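Local coordinates for putative phage endolysin (Salmonella enterica subsp. enterica serovar Typhimurium, PDB 4EVX), which probably hydrolyses the beta-1,4 linkages between N-acetylmuramic acid and N-acetylglucosamine in peptidoglycan, as a lysozyme of glycosyl hydrolase family 24, at residues 33-38 against 45-50; 37-42 against 56-61; 65-70 against 85-90. One frame throughout, in Å; residues are numbered along the deposited sequence. Where two conformers were deposited one is given.

Contact 1 of 3, residues 33-38 against 45-50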
ATOM      1  N   TRP A  33       0.052  21.605 -15.090  1.00 37.86           N
ATOM      2  CA  TRP A  33       1.061  22.466 -14.484  1.00 35.66           C
ATOM      3  C   TRP A  33       1.346  22.015 -13.057  1.00 36.87           C
ATOM      4  O   TRP A  33       0.417  21.833 -12.279  1.00 36.57           O
ATOM      5  CB  TRP A  33       0.613  23.909 -14.491  1.00 35.10           C
ATOM      6  CG  TRP A  33       0.631  24.499 -15.872  1.00 38.51           C
ATOM      7  CD1 TRP A  33      -0.451  24.773 -16.651  1.00 43.64           C
ATOM      8  CD2 TRP A  33       1.783  24.897 -16.622  1.00 38.84           C
ATOM      9  NE1 TRP A  33      -0.049  25.319 -17.847  1.00 45.53           N
ATOM     10  CE2 TRP A  33       1.318  25.443 -17.840  1.00 45.95           C
ATOM     11  CE3 TRP A  33       3.159  24.971 -16.333  1.00 38.85           C
ATOM     12  CZ2 TRP A  33       2.180  25.962 -18.799  1.00 45.19           C
ATOM     13  CZ3 TRP A  33       4.018  25.496 -17.290  1.00 42.00           C
ATOM     14  CH2 TRP A  33       3.526  26.018 -18.486  1.00 43.90           C
ATOM     15  N   VAL A  34       2.622  21.907 -12.703  1.00 32.50           N
ATOM     16  CA  VAL A  34       3.078  21.494 -11.373  1.00 32.27           C
ATOM     17  C   VAL A  34       4.134  22.454 -10.890  1.00 34.38           C
ATOM     18  O   VAL A  34       4.882  22.972 -11.702  1.00 35.38           O
ATOM     19  CB  VAL A  34       3.629  20.053 -11.461  1.00 35.61           C
ATOM     20  CG1 VAL A  34       4.123  19.521 -10.111  1.00 36.28           C
ATOM     21  CG2 VAL A  34       2.593  19.124 -12.063  1.00 34.78           C
ATOM     22  N   ILE A  35       4.243  22.626  -9.587  1.00 31.72           N
ATOM     23  CA  ILE A  35       5.241  23.488  -8.954  1.00 30.92           C
ATOM     24  C   ILE A  35       5.539  23.016  -7.540  1.00 33.41           C
ATOM     25  O   ILE A  35       4.761  22.245  -6.963  1.00 31.87           O
ATOM     26  CB  ILE A  35       4.708  24.942  -8.951  1.00 33.01           C
ATOM     27  CG1 ILE A  35       5.883  25.975  -8.871  1.00 34.49           C
ATOM     28  CG2 ILE A  35       3.688  25.109  -7.848  1.00 32.45           C
ATOM     29  CD1 ILE A  35       5.500  27.430  -9.116  1.00 34.35           C
ATOM     30  N   GLY A  36       6.635  23.499  -6.973  1.00 29.71           N
ATOM     31  CA  GLY A  36       6.993  23.189  -5.601  1.00 29.85           C
ATOM     32  C   GLY A  36       7.397  21.740  -5.435  1.00 32.57           C
ATOM     33  O   GLY A  36       8.224  21.206  -6.200  1.00 34.11           O
ATOM     34  N   TYR A  37       6.811  21.080  -4.425  1.00 29.78           N
ATOM     35  CA  TYR A  37       7.069  19.680  -4.186  1.00 29.37           C
ATOM     36  C   TYR A  37       5.968  18.864  -4.861  1.00 32.14           C
ATOM     37  O   TYR A  37       5.187  18.198  -4.195  1.00 32.70           O
ATOM     38  CB  TYR A  37       7.141  19.357  -2.658  1.00 29.00           C
ATOM     39  CG  TYR A  37       8.249  20.080  -1.921  1.00 30.34           C
ATOM     40  CD1 TYR A  37       9.548  19.595  -1.926  1.00 32.90           C
ATOM     41  CD2 TYR A  37       7.994  21.243  -1.211  1.00 30.03           C
ATOM     42  CE1 TYR A  37      10.561  20.236  -1.223  1.00 34.66           C
ATOM     43  CE2 TYR A  37       8.997  21.893  -0.496  1.00 32.00           C
ATOM     44  CZ  TYR A  37      10.282  21.383  -0.496  1.00 38.01           C
ATOM     45  OH  TYR A  37      11.322  22.057   0.113  1.00 39.92           O
ATOM     46  N   GLY A  38       5.899  18.953  -6.176  1.00 30.69           N
ATOM     47  CA  GLY A  38       4.929  18.180  -6.920  1.00 33.96           C
ATOM     48  C   GLY A  38       3.508  18.657  -6.742  1.00 34.70           C
ATOM     49  O   GLY A  38       2.579  17.877  -6.863  1.00 35.55           O
ATOM     50  N   GLU A  45      -4.826  29.283 -12.019  1.00 52.27           N
ATOM     51  CA  GLU A  45      -3.696  29.914 -11.342  1.00 50.44           C
ATOM     52  C   GLU A  45      -2.710  30.572 -12.294  1.00 55.04           C
ATOM     53  O   GLU A  45      -2.266  29.986 -13.281  1.00 54.62           O
ATOM     54  CB  GLU A  45      -2.965  28.975 -10.391  1.00 49.57           C
ATOM     55  CG  GLU A  45      -3.533  29.173  -9.008  1.00 53.01           C
ATOM     56  CD  GLU A  45      -3.062  28.197  -7.961  1.00 54.99           C
ATOM     57  OE1 GLU A  45      -3.243  26.971  -8.147  1.00 53.65           O
ATOM     58  OE2 GLU A  45      -2.543  28.672  -6.926  1.00 52.43           O
ATOM     59  N   THR A  46      -2.388  31.811 -11.979  1.00 50.77           N
ATOM     60  CA  THR A  46      -1.548  32.625 -12.832  1.00 51.47           C
ATOM     61  C   THR A  46      -0.077  32.608 -12.472  1.00 54.21           C
ATOM     62  O   THR A  46       0.715  33.117 -13.259  1.00 56.50           O
ATOM     63  CB  THR A  46      -2.040  34.056 -12.745  1.00 59.98           C
ATOM     64  OG1 THR A  46      -1.864  34.501 -11.395  1.00 54.91           O
ATOM     65  CG2 THR A  46      -3.488  34.185 -13.159  1.00 64.47           C
ATOM     66  N   LEU A  47       0.302  32.120 -11.290  1.00 48.61           N
ATOM     67  CA  LEU A  47       1.696  32.176 -10.874  1.00 47.90           C
ATOM     68  C   LEU A  47       2.597  31.321 -11.760  1.00 46.28           C
ATOM     69  O   LEU A  47       2.163  30.330 -12.337  1.00 47.35           O
ATOM     70  CB  LEU A  47       1.862  31.747  -9.401  1.00 48.62           C
ATOM     71  CG  LEU A  47       1.572  30.272  -9.096  1.00 51.56           C
ATOM     72  CD1 LEU A  47       2.780  29.387  -9.349  1.00 51.85           C
ATOM     73  CD2 LEU A  47       1.097  30.074  -7.671  1.00 56.17           C
ATOM     74  N   THR A  48       3.828  31.741 -11.886  1.00 41.48           N
ATOM     75  CA  THR A  48       4.869  31.012 -12.600  1.00 40.49           C
ATOM     76  C   THR A  48       5.958  30.598 -11.625  1.00 40.51           C
ATOM     77  O   THR A  48       6.564  29.547 -11.812  1.00 37.41           O
ATOM     78  CB  THR A  48       5.407  31.847 -13.752  1.00 48.68           C
ATOM     79  OG1 THR A  48       4.306  32.146 -14.599  1.00 51.30           O
ATOM     80  CG2 THR A  48       6.492  31.134 -14.535  1.00 44.46           C
ATOM     81  N   PHE A  49       6.300  31.476 -10.684  1.00 38.87           N
ATOM     82  CA  PHE A  49       7.325  31.228  -9.694  1.00 37.15           C
ATOM     83  C   PHE A  49       6.734  31.308  -8.288  1.00 38.64           C
ATOM     84  O   PHE A  49       5.821  32.109  -8.034  1.00 39.03           O
ATOM     85  CB  PHE A  49       8.490  32.235  -9.823  1.00 39.90           C
ATOM     86  CG  PHE A  49       9.203  32.225 -11.164  1.00 43.13           C
ATOM     87  CD1 PHE A  49      10.316  31.419 -11.373  1.00 47.70           C
ATOM     88  CD2 PHE A  49       8.803  33.072 -12.185  1.00 48.77           C
ATOM     89  CE1 PHE A  49      10.969  31.410 -12.610  1.00 50.50           C
ATOM     90  CE2 PHE A  49       9.463  33.074 -13.419  1.00 53.56           C
ATOM     91  CZ  PHE A  49      10.518  32.218 -13.633  1.00 52.05           C
ATOM     92  N   ILE A  50       7.338  30.578  -7.361  1.00 34.90           N
ATOM     93  CA  ILE A  50       7.032  30.649  -5.939  1.00 32.95           C
ATOM     94  C   ILE A  50       8.300  30.619  -5.144  1.00 36.02           C
ATOM     95  O   ILE A  50       9.366  30.283  -5.683  1.00 39.73           O
ATOM     96  CB  ILE A  50       6.075  29.534  -5.444  1.00 33.81           C
ATOM     97  CG1 ILE A  50       6.686  28.097  -5.629  1.00 32.42           C
ATOM     98  CG2 ILE A  50       4.690  29.695  -6.026  1.00 33.55           C
ATOM     99  CD1 ILE A  50       5.892  26.992  -5.119  1.00 34.36           C
TER
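Ile35 CD1 lies above the plane of the Thr48-Phe49 peptide, on its oxygen side, 3.6 Å from Thr48 O; no aromatic ring takes a substantial part. The same methyl also meets two aliphatic side chains. Leu47 comes in obliquely, and its CD1 presses to 3.4 Å from Ile35 CD1, tighter than the usual carbon-carbon distance. Ile50 approaches tip to tip, with its CG1 3.7 Å from Ile35 CD1. The first torsion of Ile50 (62°) sets CG1 between the backbone N and the carbonyl carbon, and the extended chain beyond it carries CD1 past the Ile35 tip to lie 4.0 Å from Gly36 CA. The contact is made by van der Waals packing alone, with no hydrogen bond between the segments. Both segments are tied by backbone hydrogen bonds to the preceding chain, Gly36 to Ser22 and Ile50 to Leu23, while Leu47 O accepts a bond from NZ of the dimethylated lysine at position 25. The arrangement closes the loop after strand 39-40 over strand 34-35 of the short beta-hairpin whose Ile-Gly-Tyr-Gly-His sequence is familiar from phage-type lysozymes.

Contact 2 of 3, residues 37-42 against 56-61; sequences YGHMLT and EAFLLD
The chain of 37-42 leaves its glycine turn and runs past the flank of helix 56-61, with CA of Tyr37 6.2 Å from CA of Leu59 and CA of His39 6.4 Å from CA of Phe58. Between the latter pair lies an offset stack: the His39 and Phe58 rings are almost parallel, 9° apart, with centroids separated by 3.9 Å. The imidazole is shifted so that its CD2 sits above the middle of the phenyl ring, while Phe58 CD1 lies over the rim of the imidazole, 3.4 Å from His39 NE2. Phe58 CB rests on the same imidazole, a CH-pi contact 3.9 Å from the ring centroid. With CG anti to the backbone N (chi1 -180°), the His39 side chain is carried across to the helix, and a hydrogen bond from its ND1 to Asp62 OD2 on the next turn fixes the ring's rotation. Leu41 CD2 adds a looser touch to Phe58. At the other end, the Tyr37 ring crosses Leu59 obliquely, CD2 lying 4.1 Å from Leu59 CB, and the Tyr37 hydroxyl reaches Glu56 through a water. Tyr37 OH donates to that water over 2.9 Å, at the ring's edge and in its plane, and the water donates a hydrogen bond to Glu56 OE1 over 3.2 Å. Glu56 OE1 also takes a hydrogen bond from NZ of the dimethylated lysine at position 16, so one carboxylate oxygen gathers two donors. The contact thus seats strand 39-40, the antiparallel partner of strand 34-35, and the turn before it on the first half of helix 52-73.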
ATOM      1  N   TYR A  37       6.811  21.080  -4.425  1.00 29.78           N
ATOM      2  CA  TYR A  37       7.069  19.680  -4.186  1.00 29.37           C
ATOM      3  C   TYR A  37       5.968  18.864  -4.861  1.00 32.14           C
ATOM      4  O   TYR A  37       5.187  18.198  -4.195  1.00 32.70           O
ATOM      5  CB  TYR A  37       7.141  19.357  -2.658  1.00 29.00           C
ATOM      6  CG  TYR A  37       8.249  20.080  -1.921  1.00 30.34           C
ATOM      7  CD1 TYR A  37       9.548  19.595  -1.926  1.00 32.90           C
ATOM      8  CD2 TYR A  37       7.994  21.243  -1.211  1.00 30.03           C
ATOM      9  CE1 TYR A  37      10.561  20.236  -1.223  1.00 34.66           C
ATOM     10  CE2 TYR A  37       8.997  21.893  -0.496  1.00 32.00           C
ATOM     11  CZ  TYR A  37      10.282  21.383  -0.496  1.00 38.01           C
ATOM     12  OH  TYR A  37      11.322  22.057   0.113  1.00 39.92           O
ATOM     13  N   GLY A  38       5.899  18.953  -6.176  1.00 30.69           N
ATOM     14  CA  GLY A  38       4.929  18.180  -6.920  1.00 33.96           C
ATOM     15  C   GLY A  38       3.508  18.657  -6.742  1.00 34.70           C
ATOM     16  O   GLY A  38       2.579  17.877  -6.863  1.00 35.55           O
ATOM     17  N   HIS A  39       3.326  19.923  -6.379  1.00 29.83           N
ATOM     18  CA  HIS A  39       1.974  20.482  -6.231  1.00 26.98           C
ATOM     19  C   HIS A  39       1.272  20.767  -7.573  1.00 32.08           C
ATOM     20  O   HIS A  39       1.792  21.550  -8.377  1.00 30.39           O
ATOM     21  CB  HIS A  39       1.991  21.787  -5.450  1.00 25.77           C
ATOM     22  CG  HIS A  39       0.621  22.407  -5.268  1.00 27.60           C
ATOM     23  ND1 HIS A  39      -0.360  21.816  -4.420  1.00 27.93           N
ATOM     24  CD2 HIS A  39       0.087  23.502  -5.848  1.00 29.12           C
ATOM     25  CE1 HIS A  39      -1.419  22.615  -4.505  1.00 29.68           C
ATOM     26  NE2 HIS A  39      -1.213  23.629  -5.346  1.00 29.99           N
HETATM   27  N   MSE A  40       0.102  20.162  -7.820  0.55 29.90           N
HETATM   28  CA  MSE A  40      -0.587  20.474  -9.069  0.55 29.03           C
HETATM   29  C   MSE A  40      -1.368  21.791  -8.918  0.55 31.55           C
HETATM   30  O   MSE A  40      -2.210  21.925  -8.058  0.55 30.12           O
HETATM   31  CB  MSE A  40      -1.495  19.334  -9.503  0.55 31.04           C
HETATM   32  CG  MSE A  40      -1.798  19.431 -10.983  0.55 38.34           C
HETATM   33 SE   MSE A  40      -3.218  18.299 -11.440  0.55 45.36          SE
HETATM   34  CE  MSE A  40      -2.404  16.678 -11.143  0.55 41.22           C
ATOM     35  N   LEU A  41      -1.091  22.754  -9.785  1.00 30.24           N
ATOM     36  CA  LEU A  41      -1.738  24.055  -9.751  1.00 33.58           C
ATOM     37  C   LEU A  41      -3.195  23.925 -10.237  1.00 37.49           C
ATOM     38  O   LEU A  41      -3.485  23.052 -11.026  1.00 36.74           O
ATOM     39  CB  LEU A  41      -0.939  25.049 -10.608  1.00 35.54           C
ATOM     40  CG  LEU A  41       0.408  25.469 -10.014  1.00 40.81           C
ATOM     41  CD1 LEU A  41       1.263  26.200 -11.095  1.00 44.64           C
ATOM     42  CD2 LEU A  41       0.212  26.365  -8.793  1.00 40.50           C
ATOM     43  N   THR A  42      -4.101  24.767  -9.761  1.00 40.13           N
ATOM     44  CA  THR A  42      -5.512  24.722 -10.215  1.00 42.60           C
ATOM     45  C   THR A  42      -5.580  25.301 -11.632  1.00 49.71           C
ATOM     46  O   THR A  42      -4.641  25.974 -12.040  1.00 46.51           O
ATOM     47  CB  THR A  42      -6.418  25.478  -9.237  1.00 52.66           C
ATOM     48  OG1 THR A  42      -5.979  26.829  -9.202  1.00 51.48           O
ATOM     49  CG2 THR A  42      -6.407  24.869  -7.859  1.00 54.47           C
ATOM     50  N   GLU A  56       6.510  25.040   0.634  1.00 27.21           N
ATOM     51  CA  GLU A  56       6.270  24.273   1.868  1.00 26.28           C
ATOM     52  C   GLU A  56       4.793  24.296   2.215  1.00 26.06           C
ATOM     53  O   GLU A  56       4.220  23.273   2.542  1.00 26.48           O
ATOM     54  CB  GLU A  56       7.046  24.852   3.045  1.00 28.78           C
ATOM     55  CG  GLU A  56       7.071  23.985   4.292  1.00 33.51           C
ATOM     56  CD  GLU A  56       8.008  22.791   4.179  1.00 53.02           C
ATOM     57  OE1 GLU A  56       8.871  22.788   3.274  1.00 44.33           O
ATOM     58  OE2 GLU A  56       7.910  21.885   5.034  1.00 52.63           O
ATOM     59  N   ALA A  57       4.132  25.462   2.126  1.00 26.52           N
ATOM     60  CA  ALA A  57       2.711  25.553   2.415  1.00 24.26           C
ATOM     61  C   ALA A  57       1.879  24.701   1.468  1.00 26.48           C
ATOM     62  O   ALA A  57       0.940  24.033   1.887  1.00 23.64           O
ATOM     63  CB  ALA A  57       2.239  26.986   2.308  1.00 26.21           C
ATOM     64  N   PHE A  58       2.220  24.673   0.189  1.00 23.93           N
ATOM     65  CA  PHE A  58       1.492  23.790  -0.731  1.00 22.49           C
ATOM     66  C   PHE A  58       1.681  22.309  -0.402  1.00 24.17           C
ATOM     67  O   PHE A  58       0.722  21.530  -0.541  1.00 24.71           O
ATOM     68  CB  PHE A  58       1.931  24.006  -2.183  1.00 24.06           C
ATOM     69  CG  PHE A  58       1.381  25.215  -2.884  1.00 23.10           C
ATOM     70  CD1 PHE A  58       0.035  25.529  -2.806  1.00 24.69           C
ATOM     71  CD2 PHE A  58       2.158  25.904  -3.801  1.00 28.08           C
ATOM     72  CE1 PHE A  58      -0.497  26.600  -3.535  1.00 25.18           C
ATOM     73  CE2 PHE A  58       1.616  26.913  -4.590  1.00 29.12           C
ATOM     74  CZ  PHE A  58       0.288  27.276  -4.420  1.00 26.98           C
ATOM     75  N   LEU A  59       2.871  21.918   0.078  1.00 22.34           N
ATOM     76  CA  LEU A  59       3.106  20.526   0.470  1.00 22.81           C
ATOM     77  C   LEU A  59       2.220  20.189   1.668  1.00 23.20           C
ATOM     78  O   LEU A  59       1.509  19.194   1.630  1.00 23.91           O
ATOM     79  CB  LEU A  59       4.552  20.278   0.808  1.00 23.57           C
ATOM     80  CG  LEU A  59       4.852  18.870   1.344  1.00 25.08           C
ATOM     81  CD1 LEU A  59       4.530  17.804   0.332  1.00 26.38           C
ATOM     82  CD2 LEU A  59       6.299  18.726   1.676  1.00 27.90           C
ATOM     83  N   LEU A  60       2.187  21.053   2.684  1.00 22.34           N
ATOM     84  CA  LEU A  60       1.308  20.797   3.836  1.00 21.40           C
ATOM     85  C   LEU A  60      -0.119  20.780   3.403  1.00 25.31           C
ATOM     86  O   LEU A  60      -0.887  19.979   3.924  1.00 23.42           O
ATOM     87  CB  LEU A  60       1.542  21.870   4.929  1.00 22.70           C
ATOM     88  CG  LEU A  60       2.887  21.892   5.555  1.00 29.64           C
ATOM     89  CD1 LEU A  60       2.941  22.919   6.675  1.00 35.74           C
ATOM     90  CD2 LEU A  60       3.262  20.505   6.137  1.00 38.02           C
ATOM     91  N   ASP A  61      -0.536  21.666   2.469  1.00 21.35           N
ATOM     92  CA  ASP A  61      -1.926  21.679   1.989  1.00 22.83           C
ATOM     93  C   ASP A  61      -2.290  20.322   1.344  1.00 26.97           C
ATOM     94  O   ASP A  61      -3.319  19.700   1.721  1.00 25.41           O
ATOM     95  CB  ASP A  61      -2.072  22.862   1.020  1.00 23.57           C
ATOM     96  CG  ASP A  61      -3.441  23.103   0.412  1.00 32.95           C
ATOM     97  OD1 ASP A  61      -4.383  22.459   0.829  1.00 32.53           O
ATOM     98  OD2 ASP A  61      -3.518  23.889  -0.516  1.00 36.53           O
TER
HETATM   99  O   HOH W   1      10.568  24.623   1.247  1.00 46.54           O

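Contact 3 of 3, residues 65-70 against 85-90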
ATOM      1  N   SER A  65      -4.933  17.610   2.838  1.00 25.39           N
ATOM      2  CA  SER A  65      -6.115  17.286   2.029  1.00 26.03           C
ATOM      3  C   SER A  65      -6.239  15.803   1.896  1.00 27.00           C
ATOM      4  O   SER A  65      -7.288  15.228   2.121  1.00 25.95           O
ATOM      5  CB  SER A  65      -6.050  17.943   0.645  1.00 31.10           C
ATOM      6  OG  SER A  65      -6.179  19.342   0.804  1.00 34.40           O
ATOM      7  N   CYS A  66      -5.150  15.122   1.618  1.00 22.60           N
ATOM      8  CA  CYS A  66      -5.212  13.695   1.498  0.59 23.80           C
ATOM      9  C   CYS A  66      -5.540  13.054   2.853  1.00 24.06           C
ATOM     10  O   CYS A  66      -6.295  12.084   2.926  1.00 25.74           O
ATOM     11  CB  CYS A  66      -3.915  13.167   0.905  0.59 25.14           C
ATOM     12  SG  CYS A  66      -3.652  13.735  -0.790  0.59 29.93           S
ATOM     13  N   ASP A  67      -5.028  13.613   3.943  1.00 21.53           N
ATOM     14  CA  ASP A  67      -5.407  13.093   5.267  1.00 21.80           C
ATOM     15  C   ASP A  67      -6.893  13.193   5.551  1.00 21.75           C
ATOM     16  O   ASP A  67      -7.494  12.293   6.134  1.00 23.68           O
ATOM     17  CB  ASP A  67      -4.644  13.873   6.341  1.00 23.43           C
ATOM     18  CG  ASP A  67      -4.771  13.238   7.727  1.00 33.11           C
ATOM     19  OD1 ASP A  67      -5.178  13.940   8.654  1.00 40.19           O
ATOM     20  OD2 ASP A  67      -4.717  12.017   7.806  1.00 35.95           O
ATOM     21  N   ILE A  68      -7.525  14.327   5.196  1.00 19.34           N
ATOM     22  CA  ILE A  68      -8.947  14.495   5.461  1.00 20.59           C
ATOM     23  C   ILE A  68      -9.784  13.501   4.631  1.00 21.77           C
ATOM     24  O   ILE A  68     -10.753  12.881   5.108  1.00 23.91           O
ATOM     25  CB  ILE A  68      -9.354  15.975   5.205  1.00 23.55           C
ATOM     26  CG1 ILE A  68      -8.802  16.815   6.345  1.00 25.77           C
ATOM     27  CG2 ILE A  68     -10.873  16.098   5.141  1.00 26.54           C
ATOM     28  CD1 ILE A  68      -8.721  18.288   6.020  1.00 30.87           C
ATOM     29  N   LEU A  69      -9.367  13.304   3.352  1.00 23.80           N
ATOM     30  CA  LEU A  69     -10.093  12.388   2.492  1.00 22.14           C
ATOM     31  C   LEU A  69      -9.785  10.950   2.850  1.00 24.84           C
ATOM     32  O   LEU A  69     -10.648  10.083   2.643  1.00 24.44           O
ATOM     33  CB  LEU A  69      -9.748  12.701   1.027  1.00 23.40           C
ATOM     34  CG  LEU A  69     -10.208  14.073   0.537  1.00 25.18           C
ATOM     35  CD1 LEU A  69      -9.802  14.305  -0.925  1.00 27.52           C
ATOM     36  CD2 LEU A  69     -11.744  14.244   0.675  1.00 27.95           C
ATOM     37  N   LEU A  70      -8.631  10.675   3.441  1.00 24.36           N
ATOM     38  CA  LEU A  70      -8.317   9.282   3.840  1.00 26.52           C
ATOM     39  C   LEU A  70      -9.195   8.897   4.952  1.00 33.00           C
ATOM     40  O   LEU A  70      -9.778   7.790   4.996  1.00 28.62           O
ATOM     41  CB  LEU A  70      -6.826   9.204   4.251  1.00 27.48           C
ATOM     42  CG  LEU A  70      -6.242   7.894   4.612  1.00 35.90           C
ATOM     43  CD1 LEU A  70      -6.208   6.982   3.421  1.00 39.33           C
ATOM     44  CD2 LEU A  70      -4.843   8.098   5.053  1.00 35.04           C
ATOM     45  N   THR A  85       2.026   6.629   6.616  1.00 19.92           N
ATOM     46  CA  THR A  85       2.638   5.767   5.598  1.00 20.11           C
ATOM     47  C   THR A  85       1.771   5.629   4.355  1.00 22.08           C
ATOM     48  O   THR A  85       2.292   5.614   3.218  1.00 22.12           O
ATOM     49  CB  THR A  85       2.985   4.399   6.131  1.00 21.42           C
ATOM     50  OG1 THR A  85       1.843   3.659   6.542  1.00 24.80           O
ATOM     51  CG2 THR A  85       4.083   4.454   7.217  1.00 25.62           C
ATOM     52  N   LEU A  86       0.487   5.585   4.535  1.00 20.78           N
ATOM     53  CA  LEU A  86      -0.432   5.526   3.394  1.00 20.99           C
ATOM     54  C   LEU A  86      -0.353   6.815   2.594  1.00 24.48           C
ATOM     55  O   LEU A  86      -0.270   6.787   1.370  1.00 23.01           O
ATOM     56  CB  LEU A  86      -1.879   5.261   3.787  1.00 21.84           C
ATOM     57  CG  LEU A  86      -2.232   3.847   4.152  1.00 29.68           C
ATOM     58  CD1 LEU A  86      -3.582   3.819   4.797  1.00 32.17           C
ATOM     59  CD2 LEU A  86      -2.242   2.966   2.887  1.00 29.95           C
ATOM     60  N   ILE A  87      -0.328   7.926   3.249  1.00 22.91           N
ATOM     61  CA  ILE A  87      -0.165   9.204   2.583  1.00 21.93           C
ATOM     62  C   ILE A  87       1.183   9.277   1.840  1.00 23.43           C
ATOM     63  O   ILE A  87       1.205   9.720   0.686  1.00 23.68           O
ATOM     64  CB  ILE A  87      -0.339  10.336   3.591  1.00 23.31           C
ATOM     65  CG1 ILE A  87      -1.811  10.322   4.055  1.00 26.37           C
ATOM     66  CG2 ILE A  87       0.053  11.682   2.974  1.00 23.21           C
ATOM     67  CD1 ILE A  87      -2.072  11.203   5.105  1.00 33.29           C
ATOM     68  N   ALA A  88       2.301   8.841   2.451  1.00 20.57           N
ATOM     69  CA  ALA A  88       3.581   8.886   1.768  1.00 21.63           C
ATOM     70  C   ALA A  88       3.548   7.957   0.564  1.00 23.17           C
ATOM     71  O   ALA A  88       4.048   8.285  -0.514  1.00 22.49           O
ATOM     72  CB  ALA A  88       4.678   8.480   2.715  1.00 22.37           C
ATOM     73  N   LEU A  89       2.962   6.772   0.714  1.00 22.12           N
ATOM     74  CA  LEU A  89       2.823   5.849  -0.418  1.00 22.67           C
ATOM     75  C   LEU A  89       2.055   6.483  -1.577  1.00 24.10           C
ATOM     76  O   LEU A  89       2.516   6.461  -2.725  1.00 24.88           O
ATOM     77  CB  LEU A  89       2.135   4.555   0.013  1.00 22.80           C
ATOM     78  CG  LEU A  89       1.858   3.562  -1.146  1.00 29.79           C
ATOM     79  CD1 LEU A  89       3.165   2.965  -1.706  1.00 31.13           C
ATOM     80  CD2 LEU A  89       0.916   2.447  -0.735  1.00 33.24           C
HETATM   81  N   MSE A  90       0.879   7.035  -1.271  1.00 21.60           N
HETATM   82  CA  MSE A  90       0.115   7.685  -2.357  1.00 22.31           C
HETATM   83  C   MSE A  90       0.940   8.825  -2.998  1.00 25.06           C
HETATM   84  O   MSE A  90       0.929   9.007  -4.230  1.00 26.32           O
HETATM   85  CB  MSE A  90      -1.215   8.181  -1.821  1.00 23.57           C
HETATM   86  CG  MSE A  90      -2.184   7.087  -1.539  1.00 26.42           C
HETATM   87 SE   MSE A  90      -3.916   7.794  -1.027  0.70 26.24          SE
HETATM   88  CE  MSE A  90      -3.478   8.267   0.586  1.00 29.31           C
TER
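Apolar contacts centre on Leu70, which sends its two methyls to different residues of the opposing helix. CD2 lies 3.9 Å from Ile87 CG1 and 4.3 Å from Leu86 CB, while CD1 meets the terminal methyl of selenomethionine Met90, its CE, at 4.1 Å. With chi1 at -176°, Leu70 stretches away from its own helix toward the other, whereas the Met90 chain bends at its last torsion to bring CE round to meet it. A turn earlier, Ile87 CD1 rests against the backbone, 3.8 Å from Asp67 CA. Of the polar groups, Asp67 OD2 has Ile87 CD1 alongside at 3.9 Å but forms a salt bridge with NE of Arg83, one turn before Ile87 on the same helix. Covalently, Cys66 is joined by a disulfide to Cys73 of the second subunit, and that subunit also packs its Leu69 on Leu70 and Met90. The axes of the two helical segments pass 10.3 Å apart at 119°, a steep crossing. The arrangement is that of two consecutive helices, 52-73 and 80-94, packed through an apolar seam that runs on into the disulfide-bonded second subunit.

In the fold
Contacts 1 and 2 form one continuous unit, their centres 8 Å apart: they share Tyr37 and Gly38 and use the two strands of one antiparallel hairpin, where Trp33 O lies 3.1 Å from Leu41 N, a probable hydrogen bond, and Ile35 CG2 packs 3.8 Å from Leu41 CD2. Contact 2 hands the hairpin on to helix 52-73, whose later turns enter contact 3, about 14 Å away between centres. Contacts 1 and 3 lie on opposite sides of the chain's centre, about 21 Å apart between centres and about 9 Å between nearest atoms. The helix thus runs from the hairpin to the disulfide-linked contact 3.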